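Local coordinates for protein Dye type peroxidase A (Streptomyces lividans 1326, PDB 6GZW) that acts as a haem-dependent dye-decolourising peroxidase, probably using hydrogen peroxide to oxidise dyes and related substrates, at residues Val33-Ala38 with Arg51-Thr56; Thr174-Asn177 with Gln181-Gly184; Ala240-Asp243 with Arg248-Asp251. All blocks are in the same frame, centred on the assembly; numbering follows the deposited sequence.

Interaction 1: Val33-Ala38 with Arg51-Thr56; sequences VAFDLA and RRWSDT
The beta-alpha-beta-beta-alpha-beta, ferredoxin-like unit in the first half of this chain buries F35 of strand 29-37 against W53 of helix 43-61, and these two side chains alone bridge the segments. Their CA atoms are 12.5 Å apart, so helix and strand meet through ring atoms and not through backbone. The six-membered end of the indole reaches the phenyl ring: W53 CH2 approaches F35 CD1 to 3.6 Å, and W53 CZ2 comes equally near F35 CE1. CZ2 sits over one face of the phenyl, displaced toward its rim. With 5.1 Å between the centroids and 52° between the planes, the pair is oblique, matching neither an offset stack nor a T-shaped one. On both residues CG lies anti to the carbonyl carbon (chi1 -65° for F35, -86° for W53), and the two side chains slide past each other in opposite directions. On the five-membered ring of the indole, NE1 donates to the carbonyl of I145 in helix 135-149, which probably limits rotation of the indole. V128 of the neighbouring strand touches both rings, while A149 and V155 add contacts on the phenyl. Only 86 Å² is buried between the segments themselves, so the two rings form one point within a larger helix-on-sheet interface. Large apolar side chains projecting from a strand into the layer beneath its covering helix are typical of the ferredoxin-like alpha/beta sandwich.

Interaction 2: Thr174-Asn177 with Gln181-Gly184; sequences TARN and QVDG. With HEM (protoporphyrin IX containing Fe), chain C.
N177 faces Q181 and D183 with one amide, and its ND2 donates to both: to D183 OD2 over 2.9 Å and to Q181 OE1 over 3.0 Å. Both acceptors lie close to the N177 amide plane, as expected if each takes one of the two N-H groups. The D183 carboxylate stands almost perpendicular to that amide (89°) and is met on its anti side. On N177, CG sits between the backbone N and carbonyl carbon (chi1 64°), turning the amide toward the opposite segment. Its OD1 accepts Q181 N at 3.3 Å, from well above the carbonyl plane, a less directed bond. In the same first shell G184 N gives a 2.8 Å hydrogen bond to HEM O2A, and R186 and R301 also bind the haem. Behind this shell the backbones form a single antiparallel bridge in which R176 and V182 are a non-hydrogen-bonded pair, flanked by D183 N to A175 O (2.9 Å) and N177 N to Q181 O (3.2 Å). V182 CG2 lies 3.5 Å above one face of the R176 guanidinium, and its CG1 packs on T174 CG2. Further out, R176 bonds to the carbonyl of G180 and forms a salt bridge with D76 of the second subunit. Residues G180 to G184 spell the GXXDG signature of dye-decolourising peroxidases. D183 lies on the haem face that carries the iron-bound water and is salt-bridged to R301; together with the N177 bond, this implies a carboxylate fixed in orientation beside the haem.

Interaction 3: Ala240-Asp243 with Arg248-Asp251; sequences AQED and RKSD
E242 and K249 are joined by the shortest direct bond between the two segments, K249 N to E242 OE2 at 2.7 Å, nearly straight at 166°. Helix 238-245 thus uses two successive side chains from its middle, Q241 and E242, to hold the loop that follows it. The backbone N-H approaches E242 OE2 on the anti side, 31° out of the carboxylate plane. A water also donates to OE2, at 2.6 Å, and accepts from S250 N, so the one oxygen serves two consecutive backbone amides, one directly and one through solvent. The second cross-link runs from K249 NZ to Q241 OE1 over 2.8 Å, with NZ tilted from the plane of the glutamine carbonyl. A bend at chi3 (83°) in the otherwise extended lysine chain directs its ammonium group to that oxygen. NZ also bonds to the carbonyl oxygens of M179 and of T71 of the second subunit, which places the lysine at the interface between the subunits. Q241 NE2 in turn is held by the carbonyl of W233. Within the loop, R248 grips D251 side-on: its NH2 meets OD2 at 2.8 Å in the guanidinium plane, while NE donates to OD1 at 3.1 Å, the oxygen lying out of that plane. Around these bonds the E242 and K249 chains cross obliquely with their CG atoms 3.9 Å apart, and E242 OE2 rests 3.3 Å from R248 CA.

Interactions 2 and 3 belong to one haem-side neighbourhood, their centres 12 Å apart, and they touch through R176: NH1 reaches K249 O at 2.8 Å and NH2 reaches S250 O at 3.0 Å, both probable hydrogen bonds. Interaction 2 binds the haem propionate directly, whereas interaction 3 stands further out, the K249 side chain about 8 Å from the haem. Both also touch the second subunit, so the haem-side loops lie next to the subunit interface. Interaction 1 lies on the opposite side of the chain's centre, in the N-terminal half of the chain, with its centre 31 Å from that of interaction 2 and 42 Å from that of interaction 3.

Interaction 1: Val33-Ala38 with Arg51-Thr56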
ATOM      1  N   VAL A  33      -2.454  12.924   5.623  1.00 11.93           N
ATOM      2  CA  VAL A  33      -1.322  13.607   6.228  1.00 12.61           C
ATOM      3  C   VAL A  33      -1.832  14.848   6.956  1.00 13.12           C
ATOM      4  O   VAL A  33      -2.781  15.470   6.495  1.00 14.22           O
ATOM      5  CB  VAL A  33      -0.249  13.909   5.160  1.00 13.77           C
ATOM      6  CG1 VAL A  33      -0.823  14.636   3.967  1.00 15.35           C
ATOM      7  CG2 VAL A  33       0.963  14.615   5.740  1.00 13.69           C
ATOM      8  N   ALA A  34      -1.280  15.114   8.140  1.00 12.59           N
ATOM      9  CA  ALA A  34      -1.522  16.335   8.868  1.00 12.61           C
ATOM     10  C   ALA A  34      -0.238  17.149   8.927  1.00 12.94           C
ATOM     11  O   ALA A  34       0.851  16.584   9.064  1.00 13.15           O
ATOM     12  CB  ALA A  34      -2.044  16.020  10.265  1.00 12.73           C
ATOM     13  N   PHE A  35      -0.374  18.475   8.828  1.00 12.73           N
ATOM     14  CA  PHE A  35       0.735  19.408   8.918  1.00 12.69           C
ATOM     15  C   PHE A  35       0.495  20.383  10.072  1.00 13.27           C
ATOM     16  O   PHE A  35      -0.671  20.749  10.312  1.00 12.52           O
ATOM     17  CB  PHE A  35       0.865  20.224   7.627  1.00 12.64           C
ATOM     18  CG  PHE A  35       1.231  19.426   6.418  1.00 12.39           C
ATOM     19  CD1 PHE A  35       0.243  18.830   5.648  1.00 12.17           C
ATOM     20  CD2 PHE A  35       2.551  19.315   5.981  1.00 12.29           C
ATOM     21  CE1 PHE A  35       0.531  18.103   4.506  1.00 12.12           C
ATOM     22  CE2 PHE A  35       2.849  18.575   4.821  1.00 12.81           C
ATOM     23  CZ  PHE A  35       1.833  17.963   4.092  1.00 12.46           C
ATOM     24  N   ASP A  36       1.559  20.781  10.760  1.00 13.77           N
ATOM     25  CA  ASP A  36       1.519  21.922  11.681  1.00 14.14           C
ATOM     26  C   ASP A  36       2.265  23.103  11.117  1.00 14.55           C
ATOM     27  O   ASP A  36       3.367  22.973  10.575  1.00 15.19           O
ATOM     28  CB  ASP A  36       2.105  21.574  13.045  1.00 14.22           C
ATOM     29  CG  ASP A  36       1.202  20.651  13.846  1.00 14.13           C
ATOM     30  OD1 ASP A  36      -0.025  20.719  13.680  1.00 14.17           O
ATOM     31  OD2 ASP A  36       1.733  19.892  14.682  1.00 15.02           O
ATOM     32  N   LEU A  37       1.673  24.275  11.236  1.00 14.47           N
ATOM     33  CA  LEU A  37       2.359  25.489  10.794  1.00 15.01           C
ATOM     34  C   LEU A  37       3.659  25.706  11.563  1.00 15.13           C
ATOM     35  O   LEU A  37       3.735  25.468  12.767  1.00 16.97           O
ATOM     36  CB  LEU A  37       1.426  26.699  10.954  1.00 15.06           C
ATOM     37  CG  LEU A  37       0.238  26.745   9.994  1.00 15.08           C
ATOM     38  CD1 LEU A  37      -0.726  27.813  10.462  1.00 16.29           C
ATOM     39  CD2 LEU A  37       0.654  27.036   8.587  1.00 16.44           C
ATOM     40  N   ALA A  38       4.682  26.112  10.825  1.00 15.96           N
ATOM     41  CA  ALA A  38       5.972  26.403  11.391  1.00 17.65           C
ATOM     42  C   ALA A  38       5.942  27.752  12.116  1.00 18.47           C
ATOM     43  O   ALA A  38       5.084  28.598  11.861  1.00 17.36           O
ATOM     44  CB  ALA A  38       7.012  26.437  10.278  1.00 18.08           C
ATOM     45  N   ARG A  51      -2.815  28.266  -1.739  1.00 16.75           N
ATOM     46  CA  ARG A  51      -2.655  28.556  -3.177  1.00 18.28           C
ATOM     47  C   ARG A  51      -1.762  27.538  -3.892  1.00 17.44           C
ATOM     48  O   ARG A  51      -2.133  26.998  -4.949  1.00 18.92           O
ATOM     49  CB  ARG A  51      -2.112  29.987  -3.441  1.00 22.14           C
ATOM     50  CG  ARG A  51      -3.196  31.031  -3.577  1.00 25.92           C
ATOM     51  CD  ARG A  51      -2.714  32.398  -4.106  1.00 28.25           C
ATOM     52  NE  ARG A  51      -1.695  33.082  -3.274  1.00 34.29           N
ATOM     53  CZ  ARG A  51      -1.862  33.639  -2.057  1.00 34.28           C
ATOM     54  NH1 ARG A  51      -3.029  33.614  -1.413  1.00 35.15           N
ATOM     55  NH2 ARG A  51      -0.823  34.232  -1.457  1.00 35.23           N
ATOM     56  N   ARG A  52      -0.578  27.283  -3.327  1.00 16.27           N
ATOM     57  CA  ARG A  52       0.353  26.306  -3.887  1.00 16.42           C
ATOM     58  C   ARG A  52      -0.332  24.947  -3.958  1.00 15.14           C
ATOM     59  O   ARG A  52      -0.336  24.292  -4.999  1.00 15.44           O
ATOM     60  CB  ARG A  52       1.634  26.154  -3.046  1.00 17.09           C
ATOM     61  CG  ARG A  52       2.659  27.232  -3.249  1.00 18.39           C
ATOM     62  CD  ARG A  52       4.029  26.866  -2.697  1.00 17.88           C
ATOM     63  NE  ARG A  52       4.125  26.581  -1.253  1.00 17.54           N
ATOM     64  CZ  ARG A  52       4.099  27.484  -0.267  1.00 16.52           C
ATOM     65  NH1 ARG A  52       3.897  28.798  -0.506  1.00 16.18           N
ATOM     66  NH2 ARG A  52       4.278  27.080   0.975  1.00 16.31           N
ATOM     67  N   TRP A  53      -0.887  24.539  -2.829  1.00 14.04           N
ATOM     68  CA  TRP A  53      -1.475  23.213  -2.731  1.00 13.54           C
ATOM     69  C   TRP A  53      -2.616  23.047  -3.727  1.00 13.25           C
ATOM     70  O   TRP A  53      -2.730  22.008  -4.358  1.00 13.20           O
ATOM     71  CB  TRP A  53      -2.014  22.941  -1.320  1.00 12.55           C
ATOM     72  CG  TRP A  53      -1.032  22.410  -0.351  1.00 12.32           C
ATOM     73  CD1 TRP A  53       0.229  21.923  -0.604  1.00 12.25           C
ATOM     74  CD2 TRP A  53      -1.258  22.214   1.038  1.00 11.82           C
ATOM     75  NE1 TRP A  53       0.805  21.481   0.564  1.00 11.93           N
ATOM     76  CE2 TRP A  53      -0.079  21.640   1.586  1.00 11.56           C
ATOM     77  CE3 TRP A  53      -2.320  22.500   1.894  1.00 11.90           C
ATOM     78  CZ2 TRP A  53       0.037  21.328   2.931  1.00 11.65           C
ATOM     79  CZ3 TRP A  53      -2.193  22.195   3.229  1.00 11.87           C
ATOM     80  CH2 TRP A  53      -1.042  21.588   3.728  1.00 11.78           C
ATOM     81  N   SER A  54      -3.451  24.080  -3.856  1.00 14.13           N
ATOM     82  CA  SER A  54      -4.580  24.023  -4.795  1.00 14.47           C
ATOM     83  C   SER A  54      -4.128  23.926  -6.243  1.00 14.12           C
ATOM     84  O   SER A  54      -4.685  23.186  -7.011  1.00 14.02           O
ATOM     85  CB  SER A  54      -5.509  25.227  -4.607  1.00 13.87           C
ATOM     86  OG  SER A  54      -6.050  25.300  -3.291  1.00 14.31           O
ATOM     87  N   ASP A  55      -3.083  24.672  -6.625  1.00 14.87           N
ATOM     88  CA  ASP A  55      -2.533  24.580  -7.965  1.00 15.73           C
ATOM     89  C   ASP A  55      -1.917  23.198  -8.256  1.00 14.24           C
ATOM     90  O   ASP A  55      -2.120  22.625  -9.319  1.00 13.71           O
ATOM     91  CB  ASP A  55      -1.499  25.700  -8.154  1.00 18.20           C
ATOM     92  CG  ASP A  55      -0.928  25.745  -9.576  1.00 20.11           C
ATOM     93  OD1 ASP A  55      -1.680  26.080 -10.502  1.00 24.10           O
ATOM     94  OD2 ASP A  55       0.268  25.440  -9.751  1.00 22.37           O
ATOM     95  N   THR A  56      -1.213  22.641  -7.273  1.00 13.86           N
ATOM     96  CA  THR A  56      -0.672  21.280  -7.358  1.00 13.59           C
ATOM     97  C   THR A  56      -1.819  20.272  -7.514  1.00 13.70           C
ATOM     98  O   THR A  56      -1.767  19.428  -8.391  1.00 14.05           O
ATOM     99  CB  THR A  56       0.226  20.981  -6.134  1.00 13.95           C
ATOM    100  OG1 THR A  56       1.350  21.860  -6.200  1.00 15.52           O
ATOM    101  CG2 THR A  56       0.712  19.510  -6.069  1.00 14.31           C
TER

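Interaction 2: Thr174-Asn177 with Gln181-Gly184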
ATOM      1  N   THR A 174     -19.913  -3.773  -3.334  1.00 15.08           N
ATOM      2  CA  THR A 174     -19.532  -3.086  -2.100  1.00 14.11           C
ATOM      3  C   THR A 174     -18.182  -3.601  -1.569  1.00 13.75           C
ATOM      4  O   THR A 174     -17.893  -4.773  -1.652  1.00 14.76           O
ATOM      5  CB  THR A 174     -20.622  -3.259  -1.029  1.00 13.95           C
ATOM      6  OG1 THR A 174     -21.886  -2.845  -1.582  1.00 13.84           O
ATOM      7  CG2 THR A 174     -20.320  -2.444   0.213  1.00 13.51           C
ATOM      8  N   ALA A 175     -17.403  -2.686  -1.012  1.00 14.38           N
ATOM      9  CA  ALA A 175     -16.078  -2.979  -0.460  1.00 14.28           C
ATOM     10  C   ALA A 175     -16.136  -3.939   0.735  1.00 13.59           C
ATOM     11  O   ALA A 175     -17.180  -4.134   1.332  1.00 13.38           O
ATOM     12  CB  ALA A 175     -15.431  -1.669  -0.036  1.00 14.91           C
ATOM     13  N   ARG A 176     -15.003  -4.530   1.069  1.00 12.19           N
ATOM     14  CA  ARG A 176     -14.811  -5.239   2.310  1.00 12.56           C
ATOM     15  C   ARG A 176     -13.740  -4.558   3.139  1.00 12.14           C
ATOM     16  O   ARG A 176     -12.926  -3.765   2.612  1.00 14.77           O
ATOM     17  CB  ARG A 176     -14.455  -6.700   2.050  1.00 12.72           C
ATOM     18  CG  ARG A 176     -15.636  -7.502   1.520  1.00 13.10           C
ATOM     19  CD  ARG A 176     -15.312  -8.980   1.335  1.00 13.59           C
ATOM     20  NE  ARG A 176     -16.464  -9.657   0.750  1.00 13.30           N
ATOM     21  CZ  ARG A 176     -17.458 -10.199   1.443  1.00 13.69           C
ATOM     22  NH1 ARG A 176     -17.418 -10.291   2.769  1.00 14.05           N
ATOM     23  NH2 ARG A 176     -18.469 -10.751   0.786  1.00 14.48           N
ATOM     24  N   ASN A 177     -13.701  -4.889   4.432  1.00 10.85           N
ATOM     25  CA  ASN A 177     -12.675  -4.407   5.354  1.00 10.25           C
ATOM     26  C   ASN A 177     -11.838  -5.619   5.844  1.00  9.79           C
ATOM     27  O   ASN A 177     -12.084  -6.771   5.437  1.00  9.94           O
ATOM     28  CB  ASN A 177     -13.302  -3.587   6.481  1.00 10.59           C
ATOM     29  CG  ASN A 177     -14.229  -4.417   7.339  1.00  9.95           C
ATOM     30  OD1 ASN A 177     -13.986  -5.610   7.514  1.00 10.21           O
ATOM     31  ND2 ASN A 177     -15.293  -3.804   7.874  1.00 10.92           N
ATOM     32  N   GLN A 181     -15.818  -8.140   6.576  1.00 10.39           N
ATOM     33  CA  GLN A 181     -17.189  -7.679   6.436  1.00 10.24           C
ATOM     34  C   GLN A 181     -17.441  -6.919   5.132  1.00 10.61           C
ATOM     35  O   GLN A 181     -16.586  -6.161   4.683  1.00 10.16           O
ATOM     36  CB  GLN A 181     -17.557  -6.776   7.620  1.00 10.18           C
ATOM     37  CG  GLN A 181     -17.515  -7.478   8.967  1.00 10.37           C
ATOM     38  CD  GLN A 181     -17.013  -6.639  10.143  1.00 10.44           C
ATOM     39  OE1 GLN A 181     -16.608  -5.480   9.974  1.00 10.18           O
ATOM     40  NE2 GLN A 181     -16.990  -7.251  11.336  1.00  9.51           N
ATOM     41  N   VAL A 182     -18.647  -7.045   4.583  1.00 10.65           N
ATOM     42  CA  VAL A 182     -19.142  -6.092   3.604  1.00 10.84           C
ATOM     43  C   VAL A 182     -19.241  -4.749   4.323  1.00 10.88           C
ATOM     44  O   VAL A 182     -19.850  -4.657   5.387  1.00 10.49           O
ATOM     45  CB  VAL A 182     -20.505  -6.519   3.024  1.00 11.09           C
ATOM     46  CG1 VAL A 182     -21.058  -5.466   2.072  1.00 11.62           C
ATOM     47  CG2 VAL A 182     -20.398  -7.862   2.315  1.00 11.37           C
ATOM     48  N   ASP A 183     -18.639  -3.705   3.765  1.00 11.57           N
ATOM     49  CA  ASP A 183     -18.564  -2.413   4.447  1.00 12.29           C
ATOM     50  C   ASP A 183     -18.857  -1.281   3.439  1.00 12.67           C
ATOM     51  O   ASP A 183     -18.086  -1.040   2.496  1.00 12.53           O
ATOM     52  CB  ASP A 183     -17.174  -2.245   5.095  1.00 13.21           C
ATOM     53  CG  ASP A 183     -17.108  -1.121   6.113  1.00 13.96           C
ATOM     54  OD1 ASP A 183     -17.916  -0.156   6.025  1.00 14.44           O
ATOM     55  OD2 ASP A 183     -16.271  -1.188   7.051  1.00 14.29           O
ATOM     56  N   GLY A 184     -19.968  -0.591   3.658  1.00 12.50           N
ATOM     57  CA  GLY A 184     -20.379   0.522   2.812  1.00 12.65           C
ATOM     58  C   GLY A 184     -21.809   0.459   2.309  1.00 13.29           C
ATOM     59  O   GLY A 184     -22.284   1.416   1.703  1.00 14.24           O
TER
HETATM   60  CHA HEM C 501     -22.204   0.205   9.283  1.00 10.16           C
HETATM   61  CHB HEM C 501     -18.045  -2.056  10.295  1.00 10.00           C
HETATM   62  CHC HEM C 501     -16.679   1.782  12.940  1.00 10.15           C
HETATM   63  CHD HEM C 501     -20.817   4.015  11.920  1.00 10.57           C
HETATM   64  C1A HEM C 501     -21.206  -0.734   9.328  1.00 10.27           C
HETATM   65  C2A HEM C 501     -21.284  -2.024   8.724  1.00 10.63           C
HETATM   66  C3A HEM C 501     -20.115  -2.647   9.019  1.00 10.79           C
HETATM   67  C4A HEM C 501     -19.319  -1.752   9.807  1.00 10.25           C
HETATM   68  CMA HEM C 501     -19.667  -4.024   8.591  1.00 11.03           C
HETATM   69  CAA HEM C 501     -22.442  -2.605   7.925  1.00 11.27           C
HETATM   70  CBA HEM C 501     -22.433  -2.372   6.421  1.00 11.81           C
HETATM   71  CGA HEM C 501     -22.661  -0.936   6.087  1.00 12.79           C
HETATM   72  O1A HEM C 501     -23.813  -0.428   6.031  1.00 12.80           O
HETATM   73  O2A HEM C 501     -21.667  -0.184   5.872  1.00 12.77           O
HETATM   74  C1B HEM C 501     -17.292  -1.179  11.096  1.00 10.07           C
HETATM   75  C2B HEM C 501     -15.968  -1.446  11.551  1.00  9.79           C
HETATM   76  C3B HEM C 501     -15.553  -0.392  12.304  1.00  9.85           C
HETATM   77  C4B HEM C 501     -16.694   0.574  12.286  1.00 10.15           C
HETATM   78  CMB HEM C 501     -15.193  -2.701  11.287  1.00  9.86           C
HETATM   79  CAB HEM C 501     -14.240  -0.132  12.930  1.00  9.86           C
HETATM   80  CBB HEM C 501     -13.097  -0.642  12.503  1.00  9.80           C
HETATM   81  C1C HEM C 501     -17.695   2.712  12.943  1.00 10.56           C
HETATM   82  C2C HEM C 501     -17.651   3.953  13.630  1.00 10.98           C
HETATM   83  C3C HEM C 501     -18.849   4.587  13.350  1.00 11.29           C
HETATM   84  C4C HEM C 501     -19.591   3.729  12.461  1.00 10.58           C
HETATM   85  CMC HEM C 501     -16.562   4.476  14.515  1.00 11.26           C
HETATM   86  CAC HEM C 501     -19.383   5.878  13.847  1.00 10.81           C
HETATM   87  CBC HEM C 501     -19.037   6.528  14.969  1.00 11.13           C
HETATM   88  C1D HEM C 501     -21.471   3.129  11.055  1.00 10.03           C
HETATM   89  C2D HEM C 501     -22.757   3.518  10.448  1.00 10.20           C
HETATM   90  C3D HEM C 501     -23.156   2.463   9.713  1.00 10.17           C
HETATM   91  C4D HEM C 501     -22.088   1.436   9.887  1.00 10.06           C
HETATM   92  CMD HEM C 501     -23.476   4.857  10.586  1.00  9.84           C
HETATM   93  CAD HEM C 501     -24.437   2.380   8.898  1.00 10.17           C
HETATM   94  CBD HEM C 501     -25.643   1.971   9.750  1.00 10.24           C
HETATM   95  CGD HEM C 501     -26.893   1.972   8.926  1.00 10.87           C
HETATM   96  O1D HEM C 501     -27.306   0.907   8.387  1.00 11.87           O
HETATM   97  O2D HEM C 501     -27.504   3.047   8.760  1.00 10.60           O
HETATM   98  NA  HEM C 501     -20.043  -0.612  10.072  1.00 10.72           N
HETATM   99  NB  HEM C 501     -17.678   0.009  11.578  1.00 10.02           N
HETATM  100  NC  HEM C 501     -18.877   2.562  12.299  1.00 10.65           N
HETATM  101  ND  HEM C 501     -21.149   1.854  10.776  1.00 10.32           N
HETATM  102 FE   HEM C 501     -19.490   0.947  11.186  1.00 10.78          FE
HETATM  103  O   HOH W   1     -18.597   1.794   9.631  1.00 14.68           O

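Interaction 3: Ala240-Asp243 with Arg248-Asp251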
ATOM      1  N   ALA A 240     -20.736 -15.917  15.758  1.00 13.25           N
ATOM      2  CA  ALA A 240     -20.395 -14.881  16.714  1.00 12.86           C
ATOM      3  C   ALA A 240     -20.051 -13.577  16.000  1.00 12.41           C
ATOM      4  O   ALA A 240     -20.461 -12.512  16.415  1.00 12.77           O
ATOM      5  CB  ALA A 240     -19.262 -15.318  17.608  1.00 13.21           C
ATOM      6  N   GLN A 241     -19.336 -13.697  14.898  1.00 11.78           N
ATOM      7  CA  GLN A 241     -18.943 -12.508  14.139  1.00 11.11           C
ATOM      8  C   GLN A 241     -20.146 -11.817  13.506  1.00 11.11           C
ATOM      9  O   GLN A 241     -20.191 -10.577  13.461  1.00 10.43           O
ATOM     10  CB  GLN A 241     -17.940 -12.886  13.065  1.00 11.46           C
ATOM     11  CG  GLN A 241     -16.565 -13.234  13.578  1.00 11.13           C
ATOM     12  CD  GLN A 241     -15.573 -13.462  12.439  1.00 11.50           C
ATOM     13  OE1 GLN A 241     -15.967 -13.614  11.278  1.00 12.60           O
ATOM     14  NE2 GLN A 241     -14.281 -13.529  12.765  1.00 12.79           N
ATOM     15  N   GLU A 242     -21.102 -12.602  13.004  1.00 11.01           N
ATOM     16  CA  GLU A 242     -22.269 -12.056  12.371  1.00 11.30           C
ATOM     17  C   GLU A 242     -23.169 -11.389  13.427  1.00 11.43           C
ATOM     18  O   GLU A 242     -23.776 -10.335  13.191  1.00 11.63           O
ATOM     19  CB  GLU A 242     -22.989 -13.120  11.512  1.00 11.95           C
ATOM     20  CG  GLU A 242     -22.159 -13.444  10.262  1.00 12.90           C
ATOM     21  CD  GLU A 242     -22.774 -14.392   9.265  1.00 14.30           C
ATOM     22  OE1 GLU A 242     -23.664 -15.192   9.624  1.00 15.56           O
ATOM     23  OE2 GLU A 242     -22.324 -14.351   8.084  1.00 13.87           O
ATOM     24  N   ASP A 243     -23.233 -11.968  14.621  1.00 12.32           N
ATOM     25  CA  ASP A 243     -23.971 -11.283  15.720  1.00 13.02           C
ATOM     26  C   ASP A 243     -23.360  -9.950  16.149  1.00 13.57           C
ATOM     27  O   ASP A 243     -24.084  -9.076  16.586  1.00 12.97           O
ATOM     28  CB  ASP A 243     -24.114 -12.183  16.963  1.00 14.58           C
ATOM     29  CG  ASP A 243     -25.225 -13.192  16.827  1.00 14.68           C
ATOM     30  OD1 ASP A 243     -26.023 -13.126  15.889  1.00 15.60           O
ATOM     31  OD2 ASP A 243     -25.266 -14.115  17.657  1.00 17.83           O
ATOM     32  N   ARG A 248     -24.740 -10.540   7.569  1.00 12.39           N
ATOM     33  CA  ARG A 248     -24.000 -11.705   7.155  1.00 13.11           C
ATOM     34  C   ARG A 248     -22.703 -11.304   6.463  1.00 12.48           C
ATOM     35  O   ARG A 248     -22.650 -10.305   5.738  1.00 12.07           O
ATOM     36  CB  ARG A 248     -24.828 -12.549   6.179  1.00 14.23           C
ATOM     37  CG  ARG A 248     -26.161 -13.020   6.743  1.00 16.15           C
ATOM     38  CD  ARG A 248     -26.725 -14.193   5.954  1.00 17.76           C
ATOM     39  NE  ARG A 248     -27.256 -13.825   4.633  1.00 19.72           N
ATOM     40  CZ  ARG A 248     -28.552 -13.788   4.295  1.00 19.67           C
ATOM     41  NH1 ARG A 248     -29.514 -14.064   5.187  1.00 19.84           N
ATOM     42  NH2 ARG A 248     -28.898 -13.476   3.044  1.00 20.97           N
ATOM     43  N   LYS A 249     -21.671 -12.114   6.653  1.00 11.69           N
ATOM     44  CA  LYS A 249     -20.377 -11.870   6.009  1.00 12.23           C
ATOM     45  C   LYS A 249     -20.428 -12.219   4.527  1.00 12.84           C
ATOM     46  O   LYS A 249     -19.799 -11.523   3.714  1.00 13.30           O
ATOM     47  CB  LYS A 249     -19.249 -12.647   6.696  1.00 11.93           C
ATOM     48  CG  LYS A 249     -19.040 -12.261   8.154  1.00 11.32           C
ATOM     49  CD  LYS A 249     -17.724 -12.782   8.733  1.00 11.90           C
ATOM     50  CE  LYS A 249     -16.547 -11.895   8.398  1.00 11.90           C
ATOM     51  NZ  LYS A 249     -15.274 -12.549   8.768  1.00 12.14           N
ATOM     52  N   SER A 250     -21.150 -13.277   4.166  1.00 13.12           N
ATOM     53  CA  SER A 250     -21.157 -13.726   2.767  1.00 14.31           C
ATOM     54  C   SER A 250     -21.642 -12.628   1.798  1.00 14.83           C
ATOM     55  O   SER A 250     -21.010 -12.351   0.780  1.00 14.87           O
ATOM     56  CB  SER A 250     -22.010 -14.991   2.607  1.00 14.86           C
ATOM     57  OG  SER A 250     -23.305 -14.799   3.144  1.00 15.38           O
ATOM     58  N   ASP A 251     -22.788 -12.041   2.128  1.00 14.65           N
ATOM     59  CA  ASP A 251     -23.504 -11.140   1.203  1.00 14.80           C
ATOM     60  C   ASP A 251     -23.920  -9.799   1.801  1.00 13.85           C
ATOM     61  O   ASP A 251     -24.510  -8.975   1.102  1.00 14.45           O
ATOM     62  CB  ASP A 251     -24.720 -11.879   0.624  1.00 16.70           C
ATOM     63  CG  ASP A 251     -25.785 -12.213   1.673  1.00 17.91           C
ATOM     64  OD1 ASP A 251     -25.611 -11.937   2.877  1.00 16.41           O
ATOM     65  OD2 ASP A 251     -26.827 -12.789   1.289  1.00 21.33           O
TER
HETATM   66  O   HOH W   2     -21.606 -15.511   5.910  1.00 17.87           O